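PDB 2JFN: glutamate racemase from Escherichia coli, which belongs to the Asp/Glu/hydantoin racemase family and is built from two alpha/beta lobes, with a bound glutamic acid lying between them. Local coordinates for residues 251-264 with 270-283. Sequence-based numbering, arbitrary orientation.
Sequences ANIAFCMAMTPGAE and LQRYGFETLEKLAV
Ala254 and Cys256 of strand 253-256 pair in parallel with strand 277-280, the axes of these short strand segments approaching to 4.6 Å with a crossing angle of -33°. Ala254 N donates to Thr277 O and Cys256 N to Glu279 O, while Glu279 N and Leu281 N return bonds to Ala254 O and Cys256 O; the last, Leu281 N to Cys256 O, is 2.8 Å. Before the ladder, the amide of Asn252 donates from ND2 to Gly274 O at 3.1 Å, the acceptor near the amide plane; Tyr49 N holds OD1, so both ends of the amide are tied down. Gly274, with its positive phi, follows helix 267-272 in a Schellman motif. The chain runs from strand 253-256 through two short helices into strand 277-280, a parallel beta-alpha-beta crossover. On its other edge strand 253-256 pairs with strand 48-53, so strand 277-280 extends the mixed sheet of this lobe. On the sheet face bearing Phe255 and Glu279, Leu281 CD1 sits squarely over the Phe255 ring, a CH-pi contact 4.2 Å from the centroid, while Glu279 O lies at the ring edge. CG of Glu279 stands anti to its carbonyl carbon (chi1 -67°), and the extended chain runs alongside the ring; the Glu279 carboxylate meets Ile253 CD1, with Glu279 CD 3.6 Å away, and forms a salt bridge with Arg82. Across the sheet, Ala254 CB packs among Leu270 CD1, Phe275 CB and Leu278 CD1. The other methyl of Leu278, CD2, reaches Ala263 O at 3.5 Å. Thr260 caps the helix carrying Ala263, accepting from Ala263 N. Beyond the strands Met257, its chain kinked past CB, brings SD to Val283 CG2 at 3.5 Å, and one water bridges Met257 O and Leu281 O.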
loop_
_atom_site.group_PDB
_atom_site.type_symbol
_atom_site.label_atom_id
_atom_site.label_comp_id
_atom_site.label_asym_id
_atom_site.label_seq_id
_atom_site.Cartn_x
_atom_site.Cartn_y
_atom_site.Cartn_z
ATOM N N ALA A 251 5.155 20.576 10.070
ATOM C CA ALA A 251 4.285 20.260 8.945
ATOM C C ALA A 251 4.579 18.853 8.433
ATOM O O ALA A 251 5.620 18.278 8.747
ATOM C CB ALA A 251 4.491 21.272 7.830
ATOM N N ASN A 252 3.660 18.306 7.644
ATOM C CA ASN A 252 3.829 16.967 7.092
ATOM C C ASN A 252 5.082 16.923 6.233
ATOM O O ASN A 252 5.405 17.888 5.549
ATOM C CB ASN A 252 2.625 16.570 6.237
ATOM C CG ASN A 252 1.330 16.589 7.011
ATOM O OD1 ASN A 252 1.308 16.331 8.216
ATOM N ND2 ASN A 252 0.235 16.878 6.321
ATOM N N ILE A 253 5.781 15.798 6.260
ATOM C CA ILE A 253 7.000 15.675 5.473
ATOM C C ILE A 253 7.121 14.312 4.786
ATOM O O ILE A 253 6.627 13.297 5.289
ATOM C CB ILE A 253 8.236 15.918 6.373
ATOM C CG1 ILE A 253 9.518 15.903 5.541
ATOM C CG2 ILE A 253 8.302 14.861 7.459
ATOM C CD1 ILE A 253 10.760 16.166 6.367
ATOM N N ALA A 254 7.758 14.305 3.617
ATOM C CA ALA A 254 7.972 13.077 2.867
ATOM C C ALA A 254 9.469 12.779 2.861
ATOM O O ALA A 254 10.290 13.690 2.707
ATOM C CB ALA A 254 7.458 13.227 1.433
ATOM N N PHE A 255 9.812 11.510 3.048
ATOM C CA PHE A 255 11.205 11.065 3.047
ATOM C C PHE A 255 11.471 10.067 1.921
ATOM O O PHE A 255 10.701 9.125 1.716
ATOM C CB PHE A 255 11.565 10.346 4.350
ATOM C CG PHE A 255 11.762 11.250 5.533
ATOM C CD1 PHE A 255 11.065 11.015 6.714
ATOM C CD2 PHE A 255 12.668 12.304 5.484
ATOM C CE1 PHE A 255 11.262 11.814 7.836
ATOM C CE2 PHE A 255 12.880 13.116 6.602
ATOM C CZ PHE A 255 12.173 12.871 7.782
ATOM N N CYS A 256 12.558 10.266 1.187
ATOM C CA CYS A 256 12.940 9.298 0.163
ATOM C C CYS A 256 14.263 8.744 0.700
ATOM O O CYS A 256 14.847 9.326 1.621
ATOM C CB CYS A 256 13.128 9.965 -1.206
ATOM S SG CYS A 256 14.371 11.266 -1.270
ATOM N N MET A 257 14.739 7.626 0.163
ATOM C CA MET A 257 15.998 7.070 0.662
ATOM C C MET A 257 17.194 7.562 -0.152
ATOM O O MET A 257 18.344 7.390 0.250
ATOM C CB MET A 257 15.947 5.538 0.670
ATOM C CG MET A 257 14.798 4.958 1.503
ATOM S SD MET A 257 14.607 5.693 3.164
ATOM C CE MET A 257 12.841 6.078 3.164
ATOM N N ALA A 258 16.910 8.191 -1.285
ATOM C CA ALA A 258 17.948 8.737 -2.150
ATOM C C ALA A 258 17.330 9.869 -2.951
ATOM O O ALA A 258 16.271 9.705 -3.554
ATOM C CB ALA A 258 18.486 7.661 -3.090
ATOM N N MET A 259 17.987 11.022 -2.949
ATOM C CA MET A 259 17.486 12.177 -3.679
ATOM C C MET A 259 17.859 12.012 -5.146
ATOM O O MET A 259 18.844 12.577 -5.621
ATOM C CB MET A 259 18.093 13.457 -3.105
ATOM C CG MET A 259 17.377 14.728 -3.515
ATOM S SD MET A 259 15.652 14.754 -2.986
ATOM C CE MET A 259 15.814 15.098 -1.258
ATOM N N THR A 260 17.064 11.216 -5.853
ATOM C CA THR A 260 17.279 10.934 -7.264
ATOM C C THR A 260 16.295 11.726 -8.112
ATOM O O THR A 260 15.342 12.310 -7.594
ATOM C CB THR A 260 17.027 9.453 -7.567
ATOM O OG1 THR A 260 15.634 9.167 -7.368
ATOM C CG2 THR A 260 17.858 8.569 -6.656
ATOM N N PRO A 261 16.509 11.754 -9.433
ATOM C CA PRO A 261 15.566 12.500 -10.265
ATOM C C PRO A 261 14.171 11.890 -10.134
ATOM O O PRO A 261 13.179 12.609 -10.086
ATOM C CB PRO A 261 16.150 12.347 -11.668
ATOM C CG PRO A 261 17.636 12.315 -11.393
ATOM C CD PRO A 261 17.711 11.379 -10.206
ATOM N N GLY A 262 14.102 10.561 -10.063
ATOM C CA GLY A 262 12.817 9.893 -9.929
ATOM C C GLY A 262 12.055 10.323 -8.682
ATOM O O GLY A 262 10.869 10.633 -8.748
ATOM N N ALA A 263 12.734 10.338 -7.543
ATOM C CA ALA A 263 12.110 10.749 -6.295
ATOM C C ALA A 263 11.697 12.216 -6.367
ATOM O O ALA A 263 10.610 12.592 -5.926
ATOM C CB ALA A 263 13.071 10.536 -5.133
ATOM N N GLU A 264 12.573 13.044 -6.926
ATOM C CA GLU A 264 12.304 14.474 -7.039
ATOM C C GLU A 264 11.081 14.747 -7.914
ATOM O O GLU A 264 10.315 15.674 -7.648
ATOM C CB GLU A 264 13.550 15.184 -7.588
ATOM C CG GLU A 264 14.763 14.997 -6.689
ATOM C CD GLU A 264 16.094 15.265 -7.379
ATOM O OE1 GLU A 264 16.159 15.223 -8.622
ATOM O OE2 GLU A 264 17.089 15.495 -6.662
ATOM N N LEU A 270 3.365 14.786 -4.304
ATOM C CA LEU A 270 3.489 14.729 -2.859
ATOM C C LEU A 270 2.893 15.999 -2.242
ATOM O O LEU A 270 2.211 15.945 -1.213
ATOM C CB LEU A 270 4.964 14.579 -2.454
ATOM C CG LEU A 270 5.611 13.210 -2.728
ATOM C CD1 LEU A 270 7.106 13.276 -2.446
ATOM C CD2 LEU A 270 4.955 12.145 -1.851
ATOM N N GLN A 271 3.140 17.142 -2.879
ATOM C CA GLN A 271 2.619 18.411 -2.379
ATOM C C GLN A 271 1.092 18.450 -2.470
ATOM O O GLN A 271 0.429 18.929 -1.548
ATOM C CB GLN A 271 3.262 19.580 -3.140
ATOM C CG GLN A 271 4.702 19.842 -2.681
ATOM C CD GLN A 271 5.422 20.913 -3.492
ATOM O OE1 GLN A 271 6.406 21.495 -3.028
ATOM N NE2 GLN A 271 4.948 21.166 -4.705
ATOM N N ARG A 272 0.538 17.934 -3.565
ATOM C CA ARG A 272 -0.916 17.876 -3.723
ATOM C C ARG A 272 -1.515 16.982 -2.630
ATOM O O ARG A 272 -2.651 17.193 -2.201
ATOM C CB ARG A 272 -1.306 17.326 -5.102
ATOM C CG ARG A 272 -1.289 18.366 -6.223
ATOM C CD ARG A 272 -2.143 17.928 -7.416
ATOM N NE ARG A 272 -1.541 16.836 -8.177
ATOM C CZ ARG A 272 -0.455 16.962 -8.938
ATOM N NH1 ARG A 272 0.150 18.142 -9.046
ATOM N NH2 ARG A 272 0.029 15.910 -9.589
ATOM N N TYR A 273 -0.748 15.988 -2.184
ATOM C CA TYR A 273 -1.201 15.080 -1.131
ATOM C C TYR A 273 -1.077 15.670 0.275
ATOM O O TYR A 273 -1.593 15.104 1.237
ATOM C CB TYR A 273 -0.436 13.750 -1.180
ATOM C CG TYR A 273 -1.095 12.689 -2.034
ATOM C CD1 TYR A 273 -0.709 12.485 -3.358
ATOM C CD2 TYR A 273 -2.118 11.892 -1.517
ATOM C CE1 TYR A 273 -1.324 11.517 -4.146
ATOM C CE2 TYR A 273 -2.738 10.920 -2.295
ATOM C CZ TYR A 273 -2.339 10.738 -3.606
ATOM O OH TYR A 273 -2.956 9.781 -4.378
ATOM N N GLY A 274 -0.393 16.801 0.404
ATOM C CA GLY A 274 -0.264 17.411 1.715
ATOM C C GLY A 274 1.130 17.393 2.319
ATOM O O GLY A 274 1.300 17.725 3.491
ATOM N N PHE A 275 2.127 16.995 1.537
ATOM C CA PHE A 275 3.503 16.971 2.027
ATOM C C PHE A 275 4.238 18.106 1.332
ATOM O O PHE A 275 4.536 18.026 0.142
ATOM C CB PHE A 275 4.179 15.633 1.709
ATOM C CG PHE A 275 3.483 14.447 2.316
ATOM C CD1 PHE A 275 2.556 13.715 1.580
ATOM C CD2 PHE A 275 3.724 14.089 3.637
ATOM C CE1 PHE A 275 1.873 12.640 2.155
ATOM C CE2 PHE A 275 3.049 13.018 4.221
ATOM C CZ PHE A 275 2.119 12.292 3.477
ATOM N N GLU A 276 4.513 19.166 2.082
ATOM C CA GLU A 276 5.186 20.340 1.539
ATOM C C GLU A 276 6.630 20.096 1.148
ATOM O O GLU A 276 7.115 20.641 0.152
ATOM C CB GLU A 276 5.146 21.481 2.556
ATOM C CG GLU A 276 5.651 21.091 3.940
ATOM C CD GLU A 276 6.397 22.220 4.628
ATOM O OE1 GLU A 276 5.930 23.381 4.557
ATOM O OE2 GLU A 276 7.448 21.947 5.250
ATOM N N THR A 277 7.309 19.264 1.928
ATOM C CA THR A 277 8.719 18.994 1.697
ATOM C C THR A 277 9.075 17.527 1.486
ATOM O O THR A 277 8.416 16.629 2.012
ATOM C CB THR A 277 9.545 19.524 2.896
ATOM O OG1 THR A 277 9.217 20.902 3.122
ATOM C CG2 THR A 277 11.033 19.394 2.635
ATOM N N LEU A 278 10.127 17.312 0.701
ATOM C CA LEU A 278 10.665 15.988 0.417
ATOM C C LEU A 278 12.137 16.045 0.809
ATOM O O LEU A 278 12.892 16.862 0.277
ATOM C CB LEU A 278 10.555 15.654 -1.071
ATOM C CG LEU A 278 11.320 14.402 -1.510
ATOM C CD1 LEU A 278 10.680 13.152 -0.912
ATOM C CD2 LEU A 278 11.320 14.316 -3.023
ATOM N N GLU A 279 12.540 15.197 1.749
ATOM C CA GLU A 279 13.927 15.152 2.201
ATOM C C GLU A 279 14.475 13.732 2.129
ATOM O O GLU A 279 13.718 12.756 2.097
ATOM C CB GLU A 279 14.049 15.643 3.651
ATOM C CG GLU A 279 13.737 17.116 3.874
ATOM C CD GLU A 279 13.873 17.523 5.332
ATOM O OE1 GLU A 279 13.433 18.643 5.686
ATOM O OE2 GLU A 279 14.421 16.731 6.128
ATOM N N LYS A 280 15.800 13.625 2.106
ATOM C CA LYS A 280 16.449 12.328 2.075
ATOM C C LYS A 280 16.612 11.835 3.505
ATOM O O LYS A 280 17.015 12.588 4.387
ATOM C CB LYS A 280 17.830 12.417 1.419
ATOM C CG LYS A 280 18.659 11.148 1.616
ATOM C CD LYS A 280 19.967 11.203 0.858
ATOM C CE LYS A 280 20.805 9.957 1.109
ATOM N NZ LYS A 280 22.003 9.924 0.210
ATOM N N LEU A 281 16.285 10.569 3.732
ATOM C CA LEU A 281 16.422 9.984 5.054
ATOM C C LEU A 281 17.658 9.091 5.071
ATOM O O LEU A 281 17.834 8.256 4.185
ATOM C CB LEU A 281 15.189 9.150 5.398
ATOM C CG LEU A 281 15.207 8.471 6.768
ATOM C CD1 LEU A 281 15.111 9.521 7.864
ATOM C CD2 LEU A 281 14.046 7.489 6.861
ATOM N N ALA A 282 18.515 9.275 6.070
ATOM C CA ALA A 282 19.726 8.466 6.192
ATOM C C ALA A 282 19.368 7.142 6.860
ATOM O O ALA A 282 18.927 7.123 8.007
ATOM C CB ALA A 282 20.773 9.206 7.026
ATOM N N VAL A 283 19.569 6.040 6.142
ATOM C CA VAL A 283 19.248 4.713 6.661
ATOM C C VAL A 283 20.488 3.847 6.907
ATOM O O VAL A 283 21.465 3.923 6.159
ATOM C CB VAL A 283 18.325 3.962 5.682
ATOM C CG1 VAL A 283 17.983 2.592 6.237
ATOM C CG2 VAL A 283 17.066 4.773 5.433
HETATM O O HOH W 1 7.820 19.574 6.301
HETATM O O HOH W 2 19.060 6.531 2.646
HETATM O O HOH W 3 21.168 7.101 -0.679
HETATM O O HOH W 4 20.719 11.227 -2.126
#